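Long-range contacts in metal-dependent hydrolase (Lactobacillus plantarum, PDB 2F6K), which probably works as a manganese-dependent lyase of the amidohydrolase superfamily, related to the decarboxylases of aminocarboxymuconate semialdehyde: residues S2-H7 with I49-L54; L91-S96 with D116-V121; H260-S265 with D299-L304. One frame throughout, in Å; residues are numbered along the deposited sequence.

All three contacts are largely buried and belong to one barrel of parallel strands. Contacts 1 and 2 each pair neighbouring strands, and they meet where L54 exchanges backbone bonds with G92 and L94. Contact 3 instead sets a helix against strand 261-262. It touches contact 1 on the other side: F6 bonds to Y263 and D5 to S265, while A301 packs on I4. Contacts 2 and 3 do not touch each other. The chemistry follows the place. Contact 1 runs from a bulged strand pair to the manganese. Contact 2 sets a tyrosine against a loop; both strand pairs hold a bridging water. Contact 3 relies on leucines and one buried asparagine, with R303 at its exposed border.

Contact 1 (S2-H7 with I49-L54); sequences SKIDFH and ISYSIL. With MN (manganese (II) ion), chain C.
I53 packs against I4 and F6 while its backbone bonds to D5, and so joins two parallel strands. Its CB lies over F6 CD2. CG1, anti to the carbonyl carbon (chi1 -66°), is placed over the ring face, 4.1 Å from the centroid of the F6 ring. The line between them runs only 13° off the ring normal, so this is a CH-pi contact. The CG2 branch meets F6 CE2. At the tip, I53 CD1 lies against D5 O and the F6 ring and reaches I4 CG2 at 3.6 Å. Replacing F6 by an alanine would probably open a gap beside I53 and leave its CG1 without an aromatic face to rest on.

The backbones are zipped by D5, which uses both its backbone N and its backbone O: D5 N bonds to Y51 O at 2.7 Å, and I53 N to D5 O at 2.8 Å. Further back the register slips by one residue, a beta bulge. There K3 O accepts S50 N at 2.9 Å and, weakly, Y51 N at 3.4 Å.

The D5 carboxylate is held at both oxygens. OD1 takes H7 N at 3.1 Å, an Asx turn, where the chain turns a corner at residues 6 and 7. OD2 accepts from S265 OG and from a water that also bonds to S52 OG. D5 thereby sits one shell behind the metal. H7 itself binds manganese through NE2 at 2.1 Å, and its ND1 is paired with D239. H9, H154, D266 and two waters complete the site. A first strand that ends in two metal-binding histidines, spaced as H7 and H9 are, is the hallmark of the amidohydrolase TIM barrel.

Contact 2 (L91-S96 with D116-V121); sequences LGYLAS and DGALGV
Y93 and A95 bond to L119 and G120 within a beta-alpha-beta unit: strand 91-95, helix 102-114 and strand 120-124. The two strands run parallel. L119 N bonds to Y93 O at 2.9 Å. A95 N then bonds to G120 O at 2.8 Å. V121 lies beside A95, with V121 CA only 3.2 Å from A95 O.

Y93, in the middle of strand 91-95, lays its ring against the loop that leads to the next strand. Its CG stands between the backbone N and the carbonyl carbon (chi1 81°), and the ring lies across residues 116 to 118. A118 CA sits over one ring face, 4.1 Å from the centroid of the Y93 ring, in a CH-pi contact. A118 CB comes up to Y93 CZ. At the ring edge, Y93 OH donates to D116 O at 2.9 Å. The hydroxyl approaches well above the carbonyl plane, 59° out of it, and so misses the lone pairs. A water makes a second bridge by accepting from Y93 N and donating to G117 O. The D116 carboxylate turns elsewhere, to Q111 and to K81, the latter a salt bridge.

Two glycines suit the close approach. L119 CD1 lies 4.0 Å from G92 CA, where a side chain would clash. L94 CD2 rests on the bare backbone of G120, 3.4 Å from G120 C. G120 also has backbone angles that would jam a CB against the carbonyl of L119. The L119 side chain itself continues onto Y51 and I53 of the preceding strand. Helix 102-114 covers A95 and A118 through A112. This is the beta-alpha-beta crossover that a TIM barrel repeats, here joining its third and fourth strands.

Contact 3 (H260-S265 with D299-L304); sequences HLLYGS and DNAHRL
N300 reaches from helix 290-306 to the backbone of L261 and makes the one hydrogen bond between the segments. Its CG is anti to the carbonyl carbon (chi1 -64°), which aims the amide at the strand. N300 ND2 donates to L261 O at 2.8 Å. The bond is nearly straight. It lies in the planes of both the amide and the carbonyl and falls on a lone pair. N300 CB also rests 3.3 Å from the same L261 O. A second acceptor of ND2 is P258 O, just before the strand. On the other side, R303 NH1 donates to N300 OD1 at 3.2 Å. With acceptors at ND2 and a donor at OD1, the amide is fixed one way round.

R303 is extended to CG and CD and then bends (chi3 -54°) back along its own helix. This brings the guanidinium edge to the asparagine, with N300 OD1 close to its plane. Part of one face lies over D299 O, a helical turn earlier.

L262 does the apolar work. Its two methyls both meet the helix. CD2 presses on the backbone, 3.4 Å from A301 N, and also touches A301 CB. CD1 meets L304 CD2 at 4.0 Å, the two leucines crossing at about a right angle. The L261 side chain packs on M253, A256, F238 and, from helix 290-306, I296.

A301 also packs on I4 and F6, so the helix spans the seam between strand 261-262 and strand 3-9. These are the last and first strands of the barrel. Such a C-terminal helix, laid over the closing seam of the strands, belongs to the TIM-barrel fold of the amidohydrolases.

Contact 1 (S2-H7 with I49-L54)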
ATOM      1  N   SER A   2      27.165  38.130   4.321  1.00 38.39           N
ATOM      2  CA  SER A   2      26.335  37.442   3.292  1.00 39.26           C
ATOM      3  C   SER A   2      26.136  35.989   3.652  1.00 39.77           C
ATOM      4  O   SER A   2      26.918  35.421   4.412  1.00 40.95           O
ATOM      5  CB  SER A   2      27.007  37.515   1.927  1.00 38.47           C
ATOM      6  OG  SER A   2      26.911  38.825   1.417  1.00 42.90           O
ATOM      7  N   LYS A   3      25.095  35.388   3.083  1.00 39.44           N
ATOM      8  CA  LYS A   3      24.784  33.990   3.341  1.00 38.94           C
ATOM      9  C   LYS A   3      24.999  33.126   2.105  1.00 38.42           C
ATOM     10  O   LYS A   3      25.027  33.622   0.972  1.00 39.51           O
ATOM     11  CB  LYS A   3      23.324  33.858   3.765  1.00 38.89           C
ATOM     12  CG  LYS A   3      22.846  34.974   4.657  1.00 43.49           C
ATOM     13  CD  LYS A   3      21.330  34.958   4.815  1.00 47.18           C
ATOM     14  CE  LYS A   3      20.850  36.165   5.607  1.00 42.51           C
ATOM     15  NZ  LYS A   3      19.399  36.351   5.450  1.00 41.60           N
ATOM     16  N   ILE A   4      25.152  31.826   2.341  1.00 38.29           N
ATOM     17  CA  ILE A   4      25.291  30.844   1.272  1.00 36.79           C
ATOM     18  C   ILE A   4      24.070  29.935   1.448  1.00 35.94           C
ATOM     19  O   ILE A   4      23.853  29.387   2.528  1.00 36.39           O
ATOM     20  CB  ILE A   4      26.590  30.012   1.404  1.00 34.52           C
ATOM     21  CG1 ILE A   4      27.807  30.903   1.145  1.00 31.41           C
ATOM     22  CG2 ILE A   4      26.565  28.861   0.402  1.00 31.48           C
ATOM     23  CD1 ILE A   4      29.134  30.236   1.431  1.00 27.64           C
ATOM     24  N   ASP A   5      23.272  29.797   0.393  1.00 35.01           N
ATOM     25  CA  ASP A   5      22.047  28.992   0.427  1.00 33.58           C
ATOM     26  C   ASP A   5      22.265  27.564  -0.078  1.00 31.62           C
ATOM     27  O   ASP A   5      22.523  27.363  -1.260  1.00 30.05           O
ATOM     28  CB  ASP A   5      20.987  29.678  -0.439  1.00 37.66           C
ATOM     29  CG  ASP A   5      19.580  29.220  -0.120  1.00 41.45           C
ATOM     30  OD1 ASP A   5      19.418  28.096   0.420  1.00 38.18           O
ATOM     31  OD2 ASP A   5      18.642  29.994  -0.421  1.00 38.46           O
ATOM     32  N   PHE A   6      22.143  26.568   0.793  1.00 29.04           N
ATOM     33  CA  PHE A   6      22.362  25.193   0.352  1.00 29.54           C
ATOM     34  C   PHE A   6      21.101  24.390   0.055  1.00 30.38           C
ATOM     35  O   PHE A   6      21.166  23.178  -0.179  1.00 30.93           O
ATOM     36  CB  PHE A   6      23.204  24.432   1.374  1.00 30.20           C
ATOM     37  CG  PHE A   6      24.511  23.946   0.829  1.00 32.02           C
ATOM     38  CD1 PHE A   6      25.708  24.539   1.224  1.00 34.73           C
ATOM     39  CD2 PHE A   6      24.551  22.907  -0.096  1.00 33.02           C
ATOM     40  CE1 PHE A   6      26.929  24.103   0.706  1.00 33.21           C
ATOM     41  CE2 PHE A   6      25.768  22.463  -0.624  1.00 34.88           C
ATOM     42  CZ  PHE A   6      26.959  23.064  -0.221  1.00 34.79           C
ATOM     43  N   HIS A   7      19.953  25.056   0.076  1.00 30.51           N
ATOM     44  CA  HIS A   7      18.683  24.398  -0.210  1.00 28.91           C
ATOM     45  C   HIS A   7      17.797  25.415  -0.903  1.00 29.97           C
ATOM     46  O   HIS A   7      17.007  26.109  -0.273  1.00 32.26           O
ATOM     47  CB  HIS A   7      18.024  23.895   1.079  1.00 29.02           C
ATOM     48  CG  HIS A   7      16.809  23.044   0.853  1.00 30.59           C
ATOM     49  ND1 HIS A   7      16.505  21.960   1.649  1.00 28.97           N
ATOM     50  CD2 HIS A   7      15.802  23.139  -0.050  1.00 29.87           C
ATOM     51  CE1 HIS A   7      15.366  21.424   1.247  1.00 28.28           C
ATOM     52  NE2 HIS A   7      14.918  22.122   0.218  1.00 32.27           N
ATOM     53  N   ILE A  49      22.133  37.211   0.307  1.00 33.42           N
ATOM     54  CA  ILE A  49      22.633  35.894  -0.046  1.00 33.09           C
ATOM     55  C   ILE A  49      23.613  36.113  -1.186  1.00 32.88           C
ATOM     56  O   ILE A  49      23.242  36.631  -2.239  1.00 31.07           O
ATOM     57  CB  ILE A  49      21.501  34.972  -0.509  1.00 34.48           C
ATOM     58  CG1 ILE A  49      20.516  34.765   0.642  1.00 35.20           C
ATOM     59  CG2 ILE A  49      22.075  33.635  -0.968  1.00 33.96           C
ATOM     60  CD1 ILE A  49      19.319  33.908   0.281  1.00 35.64           C
ATOM     61  N   SER A  50      24.869  35.733  -0.977  1.00 31.61           N
ATOM     62  CA  SER A  50      25.877  35.934  -2.009  1.00 30.79           C
ATOM     63  C   SER A  50      26.051  34.718  -2.893  1.00 30.34           C
ATOM     64  O   SER A  50      26.582  34.823  -3.992  1.00 30.01           O
ATOM     65  CB  SER A  50      27.232  36.287  -1.385  1.00 29.87           C
ATOM     66  OG  SER A  50      27.724  35.212  -0.596  1.00 25.46           O
ATOM     67  N   TYR A  51      25.598  33.560  -2.428  1.00 29.48           N
ATOM     68  CA  TYR A  51      25.768  32.354  -3.227  1.00 29.09           C
ATOM     69  C   TYR A  51      24.704  31.304  -2.933  1.00 28.79           C
ATOM     70  O   TYR A  51      24.406  31.017  -1.767  1.00 28.16           O
ATOM     71  CB  TYR A  51      27.160  31.770  -2.959  1.00 30.19           C
ATOM     72  CG  TYR A  51      27.621  30.751  -3.975  1.00 29.43           C
ATOM     73  CD1 TYR A  51      27.976  31.145  -5.264  1.00 28.29           C
ATOM     74  CD2 TYR A  51      27.727  29.399  -3.642  1.00 26.27           C
ATOM     75  CE1 TYR A  51      28.433  30.226  -6.196  1.00 29.50           C
ATOM     76  CE2 TYR A  51      28.184  28.463  -4.570  1.00 25.74           C
ATOM     77  CZ  TYR A  51      28.537  28.886  -5.845  1.00 29.77           C
ATOM     78  OH  TYR A  51      29.001  27.982  -6.774  1.00 29.62           O
ATOM     79  N   SER A  52      24.149  30.724  -3.994  1.00 26.67           N
ATOM     80  CA  SER A  52      23.122  29.690  -3.868  1.00 29.44           C
ATOM     81  C   SER A  52      23.531  28.406  -4.591  1.00 30.33           C
ATOM     82  O   SER A  52      23.973  28.452  -5.747  1.00 30.94           O
ATOM     83  CB  SER A  52      21.791  30.168  -4.473  1.00 31.60           C
ATOM     84  OG  SER A  52      21.250  31.293  -3.803  1.00 35.53           O
ATOM     85  N   ILE A  53      23.393  27.262  -3.926  1.00 28.05           N
ATOM     86  CA  ILE A  53      23.708  26.002  -4.581  1.00 27.99           C
ATOM     87  C   ILE A  53      22.385  25.407  -5.043  1.00 28.47           C
ATOM     88  O   ILE A  53      21.682  24.771  -4.266  1.00 30.65           O
ATOM     89  CB  ILE A  53      24.407  24.994  -3.649  1.00 28.96           C
ATOM     90  CG1 ILE A  53      25.791  25.511  -3.255  1.00 28.30           C
ATOM     91  CG2 ILE A  53      24.558  23.646  -4.369  1.00 26.69           C
ATOM     92  CD1 ILE A  53      25.772  26.677  -2.314  1.00 29.88           C
ATOM     93  N   LEU A  54      22.051  25.616  -6.311  1.00 29.95           N
ATOM     94  CA  LEU A  54      20.798  25.125  -6.866  1.00 32.06           C
ATOM     95  C   LEU A  54      20.683  23.604  -6.973  1.00 34.29           C
ATOM     96  O   LEU A  54      21.674  22.895  -7.182  1.00 34.08           O
ATOM     97  CB  LEU A  54      20.576  25.750  -8.242  1.00 31.80           C
ATOM     98  CG  LEU A  54      20.448  27.276  -8.257  1.00 32.25           C
ATOM     99  CD1 LEU A  54      20.551  27.772  -9.680  1.00 32.16           C
ATOM    100  CD2 LEU A  54      19.119  27.709  -7.628  1.00 32.90           C
TER
HETATM  101 MN    MN C 402      13.241  21.602  -0.993  1.00 26.54          MN
HETATM  102  O   HOH W   1      18.391  30.954  -3.262  1.00 38.62           O
HETATM  103  O   HOH W   2      11.937  21.105   0.557  1.00 19.83           O
HETATM  104  O   HOH W   3      11.370  21.639  -2.338  1.00 34.63           O

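Contact 2 (L91-S96 with D116-V121)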
ATOM      1  N   LEU A  91      25.519  31.676  -8.632  1.00 35.19           N
ATOM      2  CA  LEU A  91      24.928  30.349  -8.706  1.00 32.87           C
ATOM      3  C   LEU A  91      25.813  29.145  -8.988  1.00 33.93           C
ATOM      4  O   LEU A  91      26.673  29.166  -9.867  1.00 36.02           O
ATOM      5  CB  LEU A  91      23.822  30.364  -9.754  1.00 33.35           C
ATOM      6  CG  LEU A  91      22.796  31.487  -9.664  1.00 31.74           C
ATOM      7  CD1 LEU A  91      21.841  31.388 -10.839  1.00 31.53           C
ATOM      8  CD2 LEU A  91      22.050  31.385  -8.352  1.00 28.52           C
ATOM      9  N   GLY A  92      25.553  28.084  -8.236  1.00 33.27           N
ATOM     10  CA  GLY A  92      26.246  26.821  -8.402  1.00 33.63           C
ATOM     11  C   GLY A  92      25.133  25.783  -8.469  1.00 34.01           C
ATOM     12  O   GLY A  92      23.948  26.133  -8.407  1.00 32.37           O
ATOM     13  N   TYR A  93      25.475  24.507  -8.597  1.00 35.66           N
ATOM     14  CA  TYR A  93      24.426  23.507  -8.653  1.00 33.52           C
ATOM     15  C   TYR A  93      24.865  22.109  -8.282  1.00 34.46           C
ATOM     16  O   TYR A  93      26.047  21.758  -8.374  1.00 34.20           O
ATOM     17  CB  TYR A  93      23.806  23.455 -10.050  1.00 32.46           C
ATOM     18  CG  TYR A  93      24.599  22.650 -11.060  1.00 34.09           C
ATOM     19  CD1 TYR A  93      25.831  23.105 -11.546  1.00 35.45           C
ATOM     20  CD2 TYR A  93      24.107  21.438 -11.548  1.00 35.67           C
ATOM     21  CE1 TYR A  93      26.550  22.374 -12.503  1.00 30.59           C
ATOM     22  CE2 TYR A  93      24.814  20.702 -12.500  1.00 33.14           C
ATOM     23  CZ  TYR A  93      26.031  21.174 -12.974  1.00 33.26           C
ATOM     24  OH  TYR A  93      26.711  20.453 -13.933  1.00 30.77           O
ATOM     25  N   LEU A  94      23.876  21.328  -7.857  1.00 33.25           N
ATOM     26  CA  LEU A  94      24.047  19.929  -7.508  1.00 31.08           C
ATOM     27  C   LEU A  94      23.349  19.161  -8.634  1.00 32.58           C
ATOM     28  O   LEU A  94      22.216  19.473  -9.006  1.00 33.98           O
ATOM     29  CB  LEU A  94      23.368  19.624  -6.175  1.00 27.63           C
ATOM     30  CG  LEU A  94      23.998  20.245  -4.932  1.00 29.20           C
ATOM     31  CD1 LEU A  94      23.140  19.904  -3.720  1.00 25.98           C
ATOM     32  CD2 LEU A  94      25.426  19.726  -4.762  1.00 19.44           C
ATOM     33  N   ALA A  95      24.022  18.161  -9.182  1.00 29.62           N
ATOM     34  CA  ALA A  95      23.444  17.391 -10.268  1.00 28.77           C
ATOM     35  C   ALA A  95      22.427  16.351  -9.798  1.00 29.58           C
ATOM     36  O   ALA A  95      22.557  15.785  -8.707  1.00 31.52           O
ATOM     37  CB  ALA A  95      24.545  16.709 -11.050  1.00 24.21           C
ATOM     38  N   SER A  96      21.412  16.104 -10.624  1.00 27.69           N
ATOM     39  CA  SER A  96      20.410  15.092 -10.312  1.00 29.92           C
ATOM     40  C   SER A  96      20.913  13.791 -10.940  1.00 30.97           C
ATOM     41  O   SER A  96      21.768  13.823 -11.825  1.00 29.96           O
ATOM     42  CB  SER A  96      19.045  15.468 -10.901  1.00 28.43           C
ATOM     43  OG  SER A  96      18.479  16.565 -10.209  1.00 27.76           O
ATOM     44  N   ASP A 116      31.366  18.607 -15.774  1.00 39.52           N
ATOM     45  CA  ASP A 116      30.292  19.576 -15.926  1.00 41.31           C
ATOM     46  C   ASP A 116      30.196  20.625 -14.824  1.00 41.08           C
ATOM     47  O   ASP A 116      29.268  21.429 -14.799  1.00 41.36           O
ATOM     48  CB  ASP A 116      28.967  18.844 -16.107  1.00 42.20           C
ATOM     49  CG  ASP A 116      28.937  18.040 -17.393  1.00 46.05           C
ATOM     50  OD1 ASP A 116      29.453  18.558 -18.409  1.00 42.38           O
ATOM     51  OD2 ASP A 116      28.402  16.905 -17.395  1.00 50.09           O
ATOM     52  N   GLY A 117      31.167  20.622 -13.919  1.00 40.62           N
ATOM     53  CA  GLY A 117      31.185  21.604 -12.855  1.00 39.13           C
ATOM     54  C   GLY A 117      30.148  21.513 -11.750  1.00 39.79           C
ATOM     55  O   GLY A 117      29.834  22.525 -11.123  1.00 39.12           O
ATOM     56  N   ALA A 118      29.610  20.326 -11.495  1.00 35.77           N
ATOM     57  CA  ALA A 118      28.635  20.187 -10.423  1.00 36.80           C
ATOM     58  C   ALA A 118      29.382  20.234  -9.090  1.00 35.81           C
ATOM     59  O   ALA A 118      30.496  19.727  -8.988  1.00 38.00           O
ATOM     60  CB  ALA A 118      27.881  18.868 -10.567  1.00 38.13           C
ATOM     61  N   LEU A 119      28.782  20.848  -8.075  1.00 33.70           N
ATOM     62  CA  LEU A 119      29.418  20.940  -6.762  1.00 32.54           C
ATOM     63  C   LEU A 119      29.148  19.659  -5.993  1.00 30.95           C
ATOM     64  O   LEU A 119      29.673  19.454  -4.898  1.00 31.16           O
ATOM     65  CB  LEU A 119      28.863  22.142  -5.975  1.00 32.97           C
ATOM     66  CG  LEU A 119      29.071  23.512  -6.641  1.00 35.69           C
ATOM     67  CD1 LEU A 119      28.412  24.611  -5.833  1.00 33.59           C
ATOM     68  CD2 LEU A 119      30.567  23.780  -6.789  1.00 33.71           C
ATOM     69  N   GLY A 120      28.319  18.806  -6.584  1.00 30.63           N
ATOM     70  CA  GLY A 120      27.951  17.548  -5.958  1.00 30.06           C
ATOM     71  C   GLY A 120      26.639  17.056  -6.546  1.00 30.40           C
ATOM     72  O   GLY A 120      26.259  17.467  -7.636  1.00 28.48           O
ATOM     73  N   VAL A 121      25.936  16.178  -5.841  1.00 27.83           N
ATOM     74  CA  VAL A 121      24.676  15.680  -6.360  1.00 28.01           C
ATOM     75  C   VAL A 121      23.538  15.806  -5.359  1.00 28.60           C
ATOM     76  O   VAL A 121      23.756  15.951  -4.151  1.00 27.44           O
ATOM     77  CB  VAL A 121      24.774  14.185  -6.771  1.00 27.50           C
ATOM     78  CG1 VAL A 121      25.863  13.997  -7.809  1.00 26.40           C
ATOM     79  CG2 VAL A 121      25.039  13.323  -5.551  1.00 25.52           C
TER
HETATM   80  O   HOH W   4      28.163  24.504  -9.708  1.00 44.43           O

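Contact 3 (H260-S265 with D299-L304)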
ATOM      1  N   HIS A 260      28.731  21.601  10.957  1.00 34.76           N
ATOM      2  CA  HIS A 260      27.988  20.886   9.920  1.00 33.49           C
ATOM      3  C   HIS A 260      26.556  21.368   9.698  1.00 32.79           C
ATOM      4  O   HIS A 260      25.748  20.659   9.092  1.00 31.45           O
ATOM      5  CB  HIS A 260      27.977  19.378  10.213  1.00 32.65           C
ATOM      6  CG  HIS A 260      29.303  18.711  10.017  1.00 37.27           C
ATOM      7  ND1 HIS A 260      29.472  17.344  10.116  1.00 39.17           N
ATOM      8  CD2 HIS A 260      30.526  19.219   9.728  1.00 33.58           C
ATOM      9  CE1 HIS A 260      30.740  17.041   9.895  1.00 36.33           C
ATOM     10  NE2 HIS A 260      31.400  18.161   9.659  1.00 37.48           N
ATOM     11  N   LEU A 261      26.243  22.566  10.177  1.00 30.46           N
ATOM     12  CA  LEU A 261      24.905  23.121  10.013  1.00 30.66           C
ATOM     13  C   LEU A 261      24.913  24.133   8.877  1.00 31.74           C
ATOM     14  O   LEU A 261      25.666  25.103   8.903  1.00 34.38           O
ATOM     15  CB  LEU A 261      24.449  23.773  11.318  1.00 32.82           C
ATOM     16  CG  LEU A 261      24.382  22.801  12.502  1.00 33.12           C
ATOM     17  CD1 LEU A 261      24.156  23.587  13.782  1.00 32.26           C
ATOM     18  CD2 LEU A 261      23.278  21.772  12.276  1.00 29.42           C
ATOM     19  N   LEU A 262      24.071  23.906   7.876  1.00 31.80           N
ATOM     20  CA  LEU A 262      24.025  24.781   6.714  1.00 30.42           C
ATOM     21  C   LEU A 262      22.692  25.491   6.542  1.00 30.86           C
ATOM     22  O   LEU A 262      21.636  24.910   6.766  1.00 32.05           O
ATOM     23  CB  LEU A 262      24.317  23.960   5.464  1.00 30.18           C
ATOM     24  CG  LEU A 262      25.610  23.143   5.500  1.00 32.08           C
ATOM     25  CD1 LEU A 262      25.605  22.141   4.353  1.00 31.69           C
ATOM     26  CD2 LEU A 262      26.808  24.077   5.399  1.00 28.77           C
ATOM     27  N   TYR A 263      22.746  26.751   6.132  1.00 30.26           N
ATOM     28  CA  TYR A 263      21.540  27.529   5.906  1.00 29.51           C
ATOM     29  C   TYR A 263      20.837  27.053   4.640  1.00 32.06           C
ATOM     30  O   TYR A 263      21.491  26.591   3.701  1.00 33.69           O
ATOM     31  CB  TYR A 263      21.881  29.009   5.733  1.00 28.54           C
ATOM     32  CG  TYR A 263      20.705  29.823   5.248  1.00 28.70           C
ATOM     33  CD1 TYR A 263      19.568  29.981   6.041  1.00 31.43           C
ATOM     34  CD2 TYR A 263      20.714  30.411   3.992  1.00 28.31           C
ATOM     35  CE1 TYR A 263      18.469  30.709   5.586  1.00 31.79           C
ATOM     36  CE2 TYR A 263      19.625  31.139   3.533  1.00 28.07           C
ATOM     37  CZ  TYR A 263      18.510  31.283   4.333  1.00 30.09           C
ATOM     38  OH  TYR A 263      17.442  32.020   3.887  1.00 33.69           O
ATOM     39  N   GLY A 264      19.511  27.189   4.619  1.00 32.57           N
ATOM     40  CA  GLY A 264      18.710  26.809   3.464  1.00 30.87           C
ATOM     41  C   GLY A 264      17.428  27.637   3.449  1.00 33.09           C
ATOM     42  O   GLY A 264      16.843  27.888   4.505  1.00 31.45           O
ATOM     43  N   SER A 265      16.979  28.068   2.271  1.00 31.91           N
ATOM     44  CA  SER A 265      15.760  28.875   2.198  1.00 34.04           C
ATOM     45  C   SER A 265      14.559  28.104   1.643  1.00 33.75           C
ATOM     46  O   SER A 265      13.415  28.367   2.015  1.00 33.62           O
ATOM     47  CB  SER A 265      15.995  30.128   1.351  1.00 30.73           C
ATOM     48  OG  SER A 265      16.092  29.797  -0.015  1.00 30.43           O
ATOM     49  N   ASP A 299      30.049  30.525   7.214  1.00 34.88           N
ATOM     50  CA  ASP A 299      31.248  29.737   7.492  1.00 35.36           C
ATOM     51  C   ASP A 299      31.182  28.240   7.175  1.00 34.13           C
ATOM     52  O   ASP A 299      32.038  27.723   6.460  1.00 33.44           O
ATOM     53  CB  ASP A 299      31.697  29.946   8.943  1.00 33.01           C
ATOM     54  CG  ASP A 299      32.026  31.411   9.253  1.00 40.04           C
ATOM     55  OD1 ASP A 299      32.359  32.171   8.316  1.00 39.51           O
ATOM     56  OD2 ASP A 299      31.963  31.801  10.440  1.00 43.45           O
ATOM     57  N   ASN A 300      30.182  27.540   7.693  1.00 34.44           N
ATOM     58  CA  ASN A 300      30.085  26.112   7.435  1.00 35.21           C
ATOM     59  C   ASN A 300      30.014  25.776   5.948  1.00 35.69           C
ATOM     60  O   ASN A 300      30.747  24.902   5.477  1.00 33.57           O
ATOM     61  CB  ASN A 300      28.897  25.519   8.189  1.00 34.83           C
ATOM     62  CG  ASN A 300      29.073  25.620   9.691  1.00 38.00           C
ATOM     63  OD1 ASN A 300      30.189  25.816  10.170  1.00 35.71           O
ATOM     64  ND2 ASN A 300      27.984  25.481  10.440  1.00 35.01           N
ATOM     65  N   ALA A 301      29.151  26.467   5.209  1.00 35.81           N
ATOM     66  CA  ALA A 301      29.031  26.225   3.775  1.00 37.92           C
ATOM     67  C   ALA A 301      30.376  26.494   3.105  1.00 39.19           C
ATOM     68  O   ALA A 301      30.917  25.648   2.387  1.00 40.60           O
ATOM     69  CB  ALA A 301      27.968  27.135   3.177  1.00 33.69           C
ATOM     70  N   HIS A 302      30.909  27.686   3.353  1.00 41.34           N
ATOM     71  CA  HIS A 302      32.180  28.100   2.781  1.00 41.10           C
ATOM     72  C   HIS A 302      33.303  27.090   3.001  1.00 41.43           C
ATOM     73  O   HIS A 302      34.065  26.797   2.078  1.00 40.40           O
ATOM     74  CB  HIS A 302      32.605  29.445   3.359  1.00 42.41           C
ATOM     75  CG  HIS A 302      33.881  29.968   2.778  1.00 47.46           C
ATOM     76  ND1 HIS A 302      33.991  30.355   1.459  1.00 48.46           N
ATOM     77  CD2 HIS A 302      35.109  30.135   3.324  1.00 46.43           C
ATOM     78  CE1 HIS A 302      35.234  30.735   1.218  1.00 49.01           C
ATOM     79  NE2 HIS A 302      35.932  30.611   2.334  1.00 49.21           N
ATOM     80  N   ARG A 303      33.410  26.568   4.221  1.00 40.54           N
ATOM     81  CA  ARG A 303      34.456  25.603   4.545  1.00 41.87           C
ATOM     82  C   ARG A 303      34.274  24.333   3.731  1.00 43.59           C
ATOM     83  O   ARG A 303      35.240  23.759   3.226  1.00 44.91           O
ATOM     84  CB  ARG A 303      34.427  25.267   6.035  1.00 41.23           C
ATOM     85  CG  ARG A 303      35.534  24.331   6.473  1.00 43.05           C
ATOM     86  CD  ARG A 303      35.420  23.983   7.943  1.00 43.53           C
ATOM     87  NE  ARG A 303      35.354  25.177   8.780  1.00 49.11           N
ATOM     88  CZ  ARG A 303      34.246  25.621   9.372  1.00 51.28           C
ATOM     89  NH1 ARG A 303      33.100  24.970   9.220  1.00 49.97           N
ATOM     90  NH2 ARG A 303      34.286  26.709  10.131  1.00 46.67           N
ATOM     91  N   LEU A 304      33.020  23.911   3.604  1.00 42.93           N
ATOM     92  CA  LEU A 304      32.670  22.712   2.856  1.00 40.51           C
ATOM     93  C   LEU A 304      32.910  22.889   1.360  1.00 40.35           C
ATOM     94  O   LEU A 304      33.297  21.944   0.679  1.00 41.92           O
ATOM     95  CB  LEU A 304      31.203  22.360   3.115  1.00 41.18           C
ATOM     96  CG  LEU A 304      30.589  21.103   2.498  1.00 41.61           C
ATOM     97  CD1 LEU A 304      31.219  19.849   3.091  1.00 41.91           C
ATOM     98  CD2 LEU A 304      29.093  21.119   2.773  1.00 43.79           C
TER